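Local coordinates for cephalosporin hydroxylase CMCI (Streptomyces clavuligerus, PDB 2BM8), which probably acts on the cephalosporin nucleus in the biosynthesis of cephamycin, using a subunit related in sequence to Rossmann-type O-methyltransferases, at residues B[153-162]-B[176-187]; B[204-214]-B[225-233]. The protein carries 3 engineered substitutions. All coordinates share one frame; numbering follows the deposited sequence.

Contact 1. Residues B[153-162]-B[176-187]; sequences HPLIFIDNAH and LLEEGDYFIIED. Engineered in segment 153-162: Asn160 (natural residue Asp).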
loop_
_atom_site.group_PDB
_atom_site.type_symbol
_atom_site.label_atom_id
_atom_site.label_comp_id
_atom_site.label_asym_id
_atom_site.label_seq_id
_atom_site.Cartn_x
_atom_site.Cartn_y
_atom_site.Cartn_z
ATOM N N HIS B 153 -26.373 0.452 37.585
ATOM C CA HIS B 153 -24.992 0.632 37.190
ATOM C C HIS B 153 -24.226 -0.661 37.443
ATOM O O HIS B 153 -24.643 -1.464 38.263
ATOM C CB HIS B 153 -24.387 1.785 37.980
ATOM C CG HIS B 153 -25.032 3.109 37.707
ATOM N ND1 HIS B 153 -24.319 4.215 37.300
ATOM C CD2 HIS B 153 -26.326 3.505 37.778
ATOM C CE1 HIS B 153 -25.143 5.235 37.142
ATOM N NE2 HIS B 153 -26.366 4.831 37.429
ATOM N N PRO B 154 -23.108 -0.883 36.760
ATOM C CA PRO B 154 -22.524 0.042 35.783
ATOM C C PRO B 154 -23.367 0.291 34.531
ATOM O O PRO B 154 -24.376 -0.377 34.266
ATOM C CB PRO B 154 -21.215 -0.656 35.382
ATOM C CG PRO B 154 -20.946 -1.646 36.428
ATOM C CD PRO B 154 -22.284 -2.087 36.926
ATOM N N LEU B 155 -22.905 1.249 33.741
ATOM C CA LEU B 155 -23.684 1.786 32.646
ATOM C C LEU B 155 -22.802 2.166 31.474
ATOM O O LEU B 155 -21.762 2.791 31.645
ATOM C CB LEU B 155 -24.431 3.004 33.152
ATOM C CG LEU B 155 -25.406 3.694 32.208
ATOM C CD1 LEU B 155 -26.734 3.979 32.954
ATOM C CD2 LEU B 155 -24.810 4.983 31.652
ATOM N N ILE B 156 -23.207 1.765 30.278
ATOM C CA ILE B 156 -22.541 2.201 29.057
ATOM C C ILE B 156 -23.513 3.091 28.278
ATOM O O ILE B 156 -24.597 2.656 27.918
ATOM C CB ILE B 156 -22.130 0.995 28.196
ATOM C CG1 ILE B 156 -21.218 0.060 28.982
ATOM C CG2 ILE B 156 -21.463 1.466 26.892
ATOM C CD1 ILE B 156 -20.923 -1.237 28.253
ATOM N N PHE B 157 -23.105 4.330 28.034
ATOM C CA PHE B 157 -23.867 5.293 27.253
ATOM C C PHE B 157 -23.191 5.430 25.891
ATOM O O PHE B 157 -22.022 5.782 25.814
ATOM C CB PHE B 157 -23.890 6.638 27.983
ATOM C CG PHE B 157 -24.786 7.663 27.350
ATOM C CD1 PHE B 157 -25.987 8.024 27.957
ATOM C CD2 PHE B 157 -24.440 8.265 26.141
ATOM C CE1 PHE B 157 -26.823 8.966 27.376
ATOM C CE2 PHE B 157 -25.276 9.201 25.545
ATOM C CZ PHE B 157 -26.470 9.554 26.162
ATOM N N ILE B 158 -23.924 5.166 24.819
ATOM C CA ILE B 158 -23.353 5.154 23.470
ATOM C C ILE B 158 -24.051 6.185 22.594
ATOM O O ILE B 158 -25.251 6.101 22.357
ATOM C CB ILE B 158 -23.467 3.754 22.825
ATOM C CG1 ILE B 158 -22.922 2.694 23.780
ATOM C CG2 ILE B 158 -22.699 3.708 21.492
ATOM C CD1 ILE B 158 -23.078 1.300 23.288
ATOM N N ASP B 159 -23.284 7.171 22.143
ATOM C CA ASP B 159 -23.757 8.141 21.171
ATOM C C ASP B 159 -23.587 7.654 19.723
ATOM O O ASP B 159 -22.473 7.457 19.264
ATOM C CB ASP B 159 -22.992 9.445 21.340
ATOM C CG ASP B 159 -23.347 10.447 20.284
ATOM O OD1 ASP B 159 -22.413 11.078 19.712
ATOM O OD2 ASP B 159 -24.547 10.636 19.962
ATOM N N ASN B 160 -24.707 7.456 19.027
ATOM C CA ASN B 160 -24.740 7.244 17.569
ATOM C C ASN B 160 -25.488 8.375 16.841
ATOM O O ASN B 160 -25.693 8.300 15.647
ATOM C CB ASN B 160 -25.386 5.891 17.225
ATOM C CG ASN B 160 -24.424 4.716 17.388
ATOM O OD1 ASN B 160 -23.439 4.590 16.645
ATOM N ND2 ASN B 160 -24.704 3.847 18.362
ATOM N N ALA B 161 -25.879 9.429 17.551
ATOM C CA ALA B 161 -26.658 10.520 16.952
ATOM C C ALA B 161 -25.803 11.754 16.638
ATOM O O ALA B 161 -25.904 12.336 15.562
ATOM C CB ALA B 161 -27.829 10.890 17.869
ATOM N N HIS B 162 -24.974 12.144 17.601
ATOM C CA HIS B 162 -23.923 13.150 17.425
ATOM C C HIS B 162 -24.425 14.585 17.224
ATOM O O HIS B 162 -23.801 15.355 16.493
ATOM C CB HIS B 162 -22.995 12.811 16.248
ATOM C CG HIS B 162 -22.681 11.355 16.087
ATOM N ND1 HIS B 162 -21.597 10.760 16.687
ATOM C CD2 HIS B 162 -23.260 10.397 15.325
ATOM C CE1 HIS B 162 -21.539 9.489 16.325
ATOM N NE2 HIS B 162 -22.539 9.243 15.503
ATOM N N LEU B 176 -25.571 11.425 35.695
ATOM C CA LEU B 176 -25.755 10.016 35.340
ATOM C C LEU B 176 -24.601 9.079 35.697
ATOM O O LEU B 176 -24.808 8.093 36.383
ATOM C CB LEU B 176 -26.053 9.879 33.840
ATOM C CG LEU B 176 -26.657 8.538 33.392
ATOM C CD1 LEU B 176 -27.711 8.008 34.361
ATOM C CD2 LEU B 176 -27.252 8.657 32.003
ATOM N N LEU B 177 -23.398 9.374 35.221
ATOM C CA LEU B 177 -22.291 8.432 35.310
ATOM C C LEU B 177 -21.735 8.326 36.726
ATOM O O LEU B 177 -21.640 9.311 37.454
ATOM C CB LEU B 177 -21.165 8.831 34.356
ATOM C CG LEU B 177 -21.543 9.124 32.897
ATOM C CD1 LEU B 177 -20.379 9.789 32.198
ATOM C CD2 LEU B 177 -21.970 7.880 32.131
ATOM N N GLU B 178 -21.388 7.107 37.114
ATOM C CA GLU B 178 -20.549 6.882 38.271
ATOM C C GLU B 178 -19.200 6.386 37.778
ATOM O O GLU B 178 -19.026 6.102 36.606
ATOM C CB GLU B 178 -21.164 5.826 39.186
ATOM C CG GLU B 178 -22.623 6.047 39.563
ATOM C CD GLU B 178 -23.207 4.851 40.300
ATOM O OE1 GLU B 178 -22.678 3.721 40.136
ATOM O OE2 GLU B 178 -24.186 5.035 41.057
ATOM N N GLU B 179 -18.259 6.247 38.693
ATOM C CA GLU B 179 -16.920 5.783 38.360
ATOM C C GLU B 179 -16.986 4.413 37.669
ATOM O O GLU B 179 -17.678 3.521 38.134
ATOM C CB GLU B 179 -16.066 5.733 39.631
ATOM C CG GLU B 179 -14.725 5.048 39.451
ATOM C CD GLU B 179 -13.853 5.138 40.689
ATOM O OE1 GLU B 179 -14.323 5.666 41.724
ATOM O OE2 GLU B 179 -12.691 4.688 40.626
ATOM N N GLY B 180 -16.282 4.262 36.551
ATOM C CA GLY B 180 -16.325 3.032 35.774
ATOM C C GLY B 180 -17.254 3.061 34.567
ATOM O O GLY B 180 -16.998 2.340 33.596
ATOM N N ASP B 181 -18.310 3.878 34.607
ATOM C CA ASP B 181 -19.292 3.948 33.512
ATOM C C ASP B 181 -18.674 4.491 32.235
ATOM O O ASP B 181 -17.794 5.326 32.280
ATOM C CB ASP B 181 -20.491 4.822 33.897
ATOM C CG ASP B 181 -21.361 4.193 34.985
ATOM O OD1 ASP B 181 -21.157 3.011 35.333
ATOM O OD2 ASP B 181 -22.284 4.817 35.548
ATOM N N TYR B 182 -19.131 4.005 31.094
ATOM C CA TYR B 182 -18.560 4.395 29.822
ATOM C C TYR B 182 -19.428 5.442 29.128
ATOM O O TYR B 182 -20.645 5.410 29.215
ATOM C CB TYR B 182 -18.390 3.163 28.939
ATOM C CG TYR B 182 -17.132 2.376 29.247
ATOM C CD1 TYR B 182 -17.113 1.402 30.234
ATOM C CD2 TYR B 182 -15.954 2.618 28.556
ATOM C CE1 TYR B 182 -15.954 0.688 30.513
ATOM C CE2 TYR B 182 -14.801 1.907 28.832
ATOM C CZ TYR B 182 -14.808 0.948 29.804
ATOM O OH TYR B 182 -13.652 0.262 30.075
ATOM N N PHE B 183 -18.789 6.414 28.498
ATOM C CA PHE B 183 -19.459 7.300 27.567
ATOM C C PHE B 183 -18.703 7.151 26.267
ATOM O O PHE B 183 -17.526 7.473 26.215
ATOM C CB PHE B 183 -19.447 8.757 28.039
ATOM C CG PHE B 183 -20.324 9.677 27.202
ATOM C CD1 PHE B 183 -21.571 10.075 27.655
ATOM C CD2 PHE B 183 -19.899 10.139 25.959
ATOM C CE1 PHE B 183 -22.372 10.927 26.892
ATOM C CE2 PHE B 183 -20.706 10.991 25.197
ATOM C CZ PHE B 183 -21.938 11.378 25.671
ATOM N N ILE B 184 -19.392 6.664 25.234
ATOM C CA ILE B 184 -18.768 6.282 23.977
ATOM C C ILE B 184 -19.346 7.040 22.785
ATOM O O ILE B 184 -20.563 7.091 22.594
ATOM C CB ILE B 184 -18.923 4.768 23.763
ATOM C CG1 ILE B 184 -18.019 4.024 24.749
ATOM C CG2 ILE B 184 -18.556 4.382 22.339
ATOM C CD1 ILE B 184 -18.374 2.588 24.949
ATOM N N ILE B 185 -18.466 7.614 21.972
ATOM C CA ILE B 185 -18.891 8.283 20.750
ATOM C C ILE B 185 -18.359 7.502 19.579
ATOM O O ILE B 185 -17.163 7.457 19.350
ATOM C CB ILE B 185 -18.385 9.735 20.725
ATOM C CG1 ILE B 185 -19.090 10.546 21.806
ATOM C CG2 ILE B 185 -18.659 10.366 19.369
ATOM C CD1 ILE B 185 -18.329 11.733 22.286
ATOM N N GLU B 186 -19.249 6.868 18.837
ATOM C CA GLU B 186 -18.828 6.065 17.696
ATOM C C GLU B 186 -18.636 6.977 16.487
ATOM O O GLU B 186 -19.305 7.993 16.386
ATOM C CB GLU B 186 -19.854 4.965 17.414
ATOM C CG GLU B 186 -20.054 3.979 18.571
ATOM C CD GLU B 186 -20.778 2.693 18.166
ATOM O OE1 GLU B 186 -21.182 2.589 16.996
ATOM O OE2 GLU B 186 -20.963 1.795 19.030
ATOM N N ASP B 187 -17.659 6.649 15.636
ATOM C CA ASP B 187 -17.486 7.210 14.291
ATOM C C ASP B 187 -17.030 8.665 14.215
ATOM O O ASP B 187 -16.088 8.983 13.471
ATOM C CB ASP B 187 -18.772 7.056 13.467
ATOM C CG ASP B 187 -19.133 5.598 13.217
ATOM O OD1 ASP B 187 -18.325 4.908 12.542
ATOM O OD2 ASP B 187 -20.178 5.064 13.658
HETATM O O HOH W 1 -22.310 6.326 14.383
#

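Contact 2. Residues B[204-214]-B[225-233]; sequences LGAFRDVLSMD and DRGVLRRVA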
loop_
_atom_site.group_PDB
_atom_site.type_symbol
_atom_site.label_atom_id
_atom_site.label_comp_id
_atom_site.label_asym_id
_atom_site.label_seq_id
_atom_site.Cartn_x
_atom_site.Cartn_y
_atom_site.Cartn_z
ATOM N N LEU B 204 -13.014 18.481 24.306
ATOM C CA LEU B 204 -12.665 17.195 24.915
ATOM C C LEU B 204 -11.796 17.432 26.132
ATOM O O LEU B 204 -12.027 16.843 27.179
ATOM C CB LEU B 204 -11.913 16.275 23.939
ATOM C CG LEU B 204 -12.397 14.838 23.666
ATOM C CD1 LEU B 204 -11.188 13.914 23.405
ATOM C CD2 LEU B 204 -13.291 14.253 24.751
ATOM N N GLY B 205 -10.800 18.303 25.980
ATOM C CA GLY B 205 -9.878 18.640 27.050
ATOM C C GLY B 205 -10.526 19.235 28.295
ATOM O O GLY B 205 -9.966 19.146 29.389
ATOM N N ALA B 206 -11.699 19.844 28.131
ATOM C CA ALA B 206 -12.445 20.421 29.244
ATOM C C ALA B 206 -12.931 19.341 30.224
ATOM O O ALA B 206 -13.105 19.617 31.416
ATOM C CB ALA B 206 -13.628 21.224 28.715
ATOM N N PHE B 207 -13.149 18.129 29.712
ATOM C CA PHE B 207 -13.604 16.995 30.519
ATOM C C PHE B 207 -12.480 16.160 31.157
ATOM O O PHE B 207 -12.727 15.031 31.572
ATOM C CB PHE B 207 -14.461 16.053 29.661
ATOM C CG PHE B 207 -15.764 16.649 29.219
ATOM C CD1 PHE B 207 -15.811 17.484 28.122
ATOM C CD2 PHE B 207 -16.940 16.358 29.895
ATOM C CE1 PHE B 207 -16.986 18.029 27.705
ATOM C CE2 PHE B 207 -18.133 16.893 29.486
ATOM C CZ PHE B 207 -18.161 17.737 28.388
ATOM N N ARG B 208 -11.268 16.695 31.259
ATOM C CA ARG B 208 -10.119 15.903 31.711
ATOM C C ARG B 208 -10.071 15.537 33.218
ATOM O O ARG B 208 -9.295 14.683 33.628
ATOM C CB ARG B 208 -8.814 16.602 31.314
ATOM C CG ARG B 208 -8.558 17.958 32.011
ATOM C CD ARG B 208 -7.652 17.879 33.236
ATOM N NE ARG B 208 -6.385 17.207 32.939
ATOM C CZ ARG B 208 -5.754 16.353 33.759
ATOM N NH1 ARG B 208 -6.244 16.054 34.967
ATOM N NH2 ARG B 208 -4.601 15.804 33.370
ATOM N N ASP B 209 -10.876 16.176 34.049
ATOM C CA ASP B 209 -10.890 15.826 35.470
ATOM C C ASP B 209 -11.899 14.731 35.761
ATOM O O ASP B 209 -11.940 14.220 36.883
ATOM C CB ASP B 209 -11.189 17.053 36.328
ATOM C CG ASP B 209 -10.177 18.156 36.119
ATOM O OD1 ASP B 209 -8.979 17.914 36.417
ATOM O OD2 ASP B 209 -10.486 19.281 35.640
ATOM N N VAL B 210 -12.697 14.382 34.747
ATOM C CA VAL B 210 -13.853 13.513 34.907
ATOM C C VAL B 210 -13.939 12.334 33.936
ATOM O O VAL B 210 -14.618 11.371 34.226
ATOM C CB VAL B 210 -15.165 14.326 34.793
ATOM C CG1 VAL B 210 -15.278 15.308 35.958
ATOM C CG2 VAL B 210 -15.258 15.057 33.462
ATOM N N LEU B 211 -13.277 12.412 32.785
ATOM C CA LEU B 211 -13.332 11.350 31.787
ATOM C C LEU B 211 -11.934 11.052 31.251
ATOM O O LEU B 211 -11.118 11.960 31.066
ATOM C CB LEU B 211 -14.255 11.736 30.630
ATOM C CG LEU B 211 -15.769 11.739 30.866
ATOM C CD1 LEU B 211 -16.482 12.316 29.648
ATOM C CD2 LEU B 211 -16.294 10.354 31.172
ATOM N N SER B 212 -11.668 9.773 31.019
ATOM C CA SER B 212 -10.406 9.307 30.467
ATOM C C SER B 212 -10.699 8.609 29.145
ATOM O O SER B 212 -11.804 8.122 28.948
ATOM C CB SER B 212 -9.753 8.292 31.413
ATOM O OG SER B 212 -10.347 6.986 31.246
ATOM N N MET B 213 -9.725 8.567 28.247
ATOM C CA MET B 213 -9.804 7.676 27.097
ATOM C C MET B 213 -9.249 6.310 27.499
ATOM O O MET B 213 -8.093 6.201 27.915
ATOM C CB MET B 213 -9.017 8.224 25.914
ATOM C CG MET B 213 -9.106 7.341 24.688
ATOM S SD MET B 213 -8.649 8.181 23.181
ATOM C CE MET B 213 -7.052 8.848 23.641
ATOM N N ASP B 214 -10.076 5.274 27.373
ATOM C CA ASP B 214 -9.696 3.924 27.745
ATOM C C ASP B 214 -8.877 3.281 26.635
ATOM O O ASP B 214 -9.408 2.888 25.617
ATOM C CB ASP B 214 -10.943 3.094 28.018
ATOM C CG ASP B 214 -10.620 1.705 28.526
ATOM O OD1 ASP B 214 -9.445 1.302 28.488
ATOM O OD2 ASP B 214 -11.479 0.940 28.987
ATOM N N ASP B 225 -12.621 4.100 17.248
ATOM C CA ASP B 225 -11.356 4.828 17.196
ATOM C C ASP B 225 -11.381 6.082 18.036
ATOM O O ASP B 225 -12.170 6.991 17.767
ATOM C CB ASP B 225 -11.085 5.233 15.732
ATOM C CG ASP B 225 -9.661 5.696 15.489
ATOM O OD1 ASP B 225 -8.854 5.828 16.420
ATOM O OD2 ASP B 225 -9.251 5.962 14.355
ATOM N N ARG B 226 -10.518 6.119 19.050
ATOM C CA ARG B 226 -10.283 7.307 19.876
ATOM C C ARG B 226 -11.554 7.925 20.493
ATOM O O ARG B 226 -11.571 9.123 20.773
ATOM C CB ARG B 226 -9.535 8.365 19.054
ATOM C CG ARG B 226 -8.101 8.006 18.676
ATOM C CD ARG B 226 -7.490 8.951 17.631
ATOM N NE ARG B 226 -7.991 8.652 16.286
ATOM C CZ ARG B 226 -7.854 9.438 15.221
ATOM N NH1 ARG B 226 -7.239 10.607 15.299
ATOM N NH2 ARG B 226 -8.356 9.052 14.057
ATOM N N GLY B 227 -12.585 7.106 20.731
ATOM C CA GLY B 227 -13.892 7.586 21.179
ATOM C C GLY B 227 -14.468 6.890 22.405
ATOM O O GLY B 227 -15.612 7.148 22.780
ATOM N N VAL B 228 -13.674 6.030 23.045
ATOM C CA VAL B 228 -14.129 5.247 24.183
ATOM C C VAL B 228 -13.683 5.955 25.453
ATOM O O VAL B 228 -12.498 5.954 25.783
ATOM C CB VAL B 228 -13.540 3.812 24.149
ATOM C CG1 VAL B 228 -14.002 2.995 25.366
ATOM C CG2 VAL B 228 -13.915 3.103 22.857
ATOM N N LEU B 229 -14.626 6.588 26.148
ATOM C CA LEU B 229 -14.315 7.313 27.376
ATOM C C LEU B 229 -14.966 6.652 28.574
ATOM O O LEU B 229 -15.995 6.014 28.441
ATOM C CB LEU B 229 -14.801 8.756 27.276
ATOM C CG LEU B 229 -14.589 9.444 25.936
ATOM C CD1 LEU B 229 -15.138 10.849 26.005
ATOM C CD2 LEU B 229 -13.109 9.449 25.563
ATOM N N ARG B 230 -14.371 6.797 29.748
ATOM C CA ARG B 230 -15.046 6.378 30.971
ATOM C C ARG B 230 -14.806 7.317 32.149
ATOM O O ARG B 230 -13.926 8.164 32.136
ATOM C CB ARG B 230 -14.685 4.935 31.335
ATOM C CG ARG B 230 -13.223 4.669 31.464
ATOM C CD ARG B 230 -12.893 3.295 32.034
ATOM N NE ARG B 230 -11.547 3.275 32.607
ATOM C CZ ARG B 230 -10.863 2.173 32.887
ATOM N NH1 ARG B 230 -11.385 0.975 32.666
ATOM N NH2 ARG B 230 -9.645 2.264 33.392
ATOM N N ARG B 231 -15.624 7.143 33.170
ATOM C CA ARG B 231 -15.595 7.987 34.339
ATOM C C ARG B 231 -14.443 7.578 35.260
ATOM O O ARG B 231 -14.414 6.462 35.763
ATOM C CB ARG B 231 -16.940 7.881 35.069
ATOM C CG ARG B 231 -17.614 9.198 35.298
ATOM C CD ARG B 231 -16.771 10.118 36.084
ATOM N NE ARG B 231 -17.533 11.099 36.834
ATOM C CZ ARG B 231 -16.975 11.964 37.658
ATOM N NH1 ARG B 231 -15.659 11.962 37.827
ATOM N NH2 ARG B 231 -17.724 12.836 38.306
ATOM N N VAL B 232 -13.490 8.489 35.443
ATOM C CA VAL B 232 -12.351 8.305 36.363
ATOM C C VAL B 232 -12.818 8.560 37.803
ATOM O O VAL B 232 -13.839 9.238 38.024
ATOM C CB VAL B 232 -11.173 9.262 35.993
ATOM C CG1 VAL B 232 -10.013 9.197 37.007
ATOM C CG2 VAL B 232 -10.663 8.943 34.621
ATOM N N ALA B 233 -12.079 7.999 38.768
ATOM C CA ALA B 233 -12.389 8.140 40.199
ATOM C C ALA B 233 -12.668 9.592 40.643
ATOM O O ALA B 233 -11.956 10.526 40.245
ATOM C CB ALA B 233 -11.247 7.523 41.060
#

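Contact 1. Residues B[153-162]-B[176-187]
The carboxylate of Asp181 reaches back to the start of strand 155-159 and gathers three N-H groups, two of them from segment 153-162. OD1 of Asp181 accepts Leu155 N at 2.9 Å, met from above the carboxylate plane. OD2 turns its syn lone pair to His153 ND1, 2.8 Å away in a bent bond, and also takes Glu178 N at 2.9 Å, an almost straight contact (178°). Since Glu178 and Asp181 bound a type II turn, the same oxygen joins turn and histidine. Glu178 lays its own carboxylate over one imidazole face, with OE2 3.8 Å above the plane of the His153 ring; two acidic groups this close would probably favour protonation of the histidine. Pro154, entered through a cis peptide, leads from this cluster into the strand.

Beyond it the backbones pair in parallel through Tyr182 N to Leu155 O, Phe157 N to Tyr182 O, Ile184 N to Phe157 O and Asp159 N to Ile184 O. Phe157 (CG opposite the backbone N, chi1 -173°) lies alongside Phe183 with the ring planes near parallel (6° apart) but slid so far that they barely overlap; CD2 of Phe157 meets CE1 of Phe183 at 3.5 Å. On the other face CG2 of Ile156 packs on CD1 of Ile184 at 3.8 Å. At the far end Asp159 OD2 closes an Asx turn onto Ala161 N, while the engineered Asn160 sends ND2 to Glu87.

Helix 165-175, the crossover of this beta-alpha-beta unit, covers the phenylalanine face through Ile168 and Met169; helix 67-80 covers the isoleucine face with Met76 and Tyr73, and strand 84-88 continues the sheet beyond strand 155-159.

Contact 2. Residues B[204-214]-B[225-233]
Ser212 and Arg230 form an antiparallel hydrogen-bonded pair, Ser212 N to Arg230 O and Arg230 N to Ser212 O both measuring 3.0 Å. They join the last two strands of a seven-stranded mixed sheet whose order, 3-2-1-4-5-7-6, is that of the Rossmann-like methyltransferase fold. Asp214 N adds a bond to Val228 O at 3.0 Å, and a weak one runs from Val232 N to Val210 O; the strand axes stand at 137°, a strongly twisted pairing.

On one face Leu229 CD1 fills the angle between two leucines, lying 4.1 Å from Leu204 CD2 and 4.2 Å from Leu211 CD1, and so ties helix 197-205, through Leu204, to the strands. Arg231 bends at chi2 (-59°), which brings its guanidinium flat over Val210, whose CB lies 3.9 Å above the plane, and lets NH1 make a weak bond to Val232 O. With an alanine in place of Arg231, Val210 is likely to lose this cover and Val232 O its weak partner.

On the opposite face Arg230 (chi1 55°) has CG between its backbone N and carbonyl carbon and extends past Ser212 OG. Its NH1 is 3.7 Å from Asp214 OD2, a long salt bridge in which the oxygen lies over the guanidinium rather than in line with an N-H. Asp214 OD2 is hydrogen-bonded instead to Tyr182 OH. A neighbouring subunit grips harder: its Asp35 takes both Arg230 NH2 and Ser212 OG, and its Arg34 forms a salt bridge with Asp214 OD1.

Farther out, Met213 SD rests against CA of Arg226, and that arginine is held side-on by Asp225: NE meets OD1 at 3.0 Å and NH2 meets OD2, both oxygens near the guanidinium plane.

In the fold
Both contacts belong to one sheet and meet where strand 182-185 lies beside strand 228-231: Phe183 N reaches Leu229 O at 2.8 Å, and Tyr182 OH lies 2.5 Å from Asp214 OD2. Contact 1 is the more central, its centre about 11 Å from that of the chain, and pairs parallel strands sandwiched between helices, with polar clusters confined to the strand ends. Contact 2, about 19 Å out, pairs antiparallel strands at the sheet margin. Though largely buried, it owes part of its burial to neighbouring subunits, one of which continues the sheet past Met213. Accordingly, arginines and aspartates in intersubunit salt bridges share the work with leucines there.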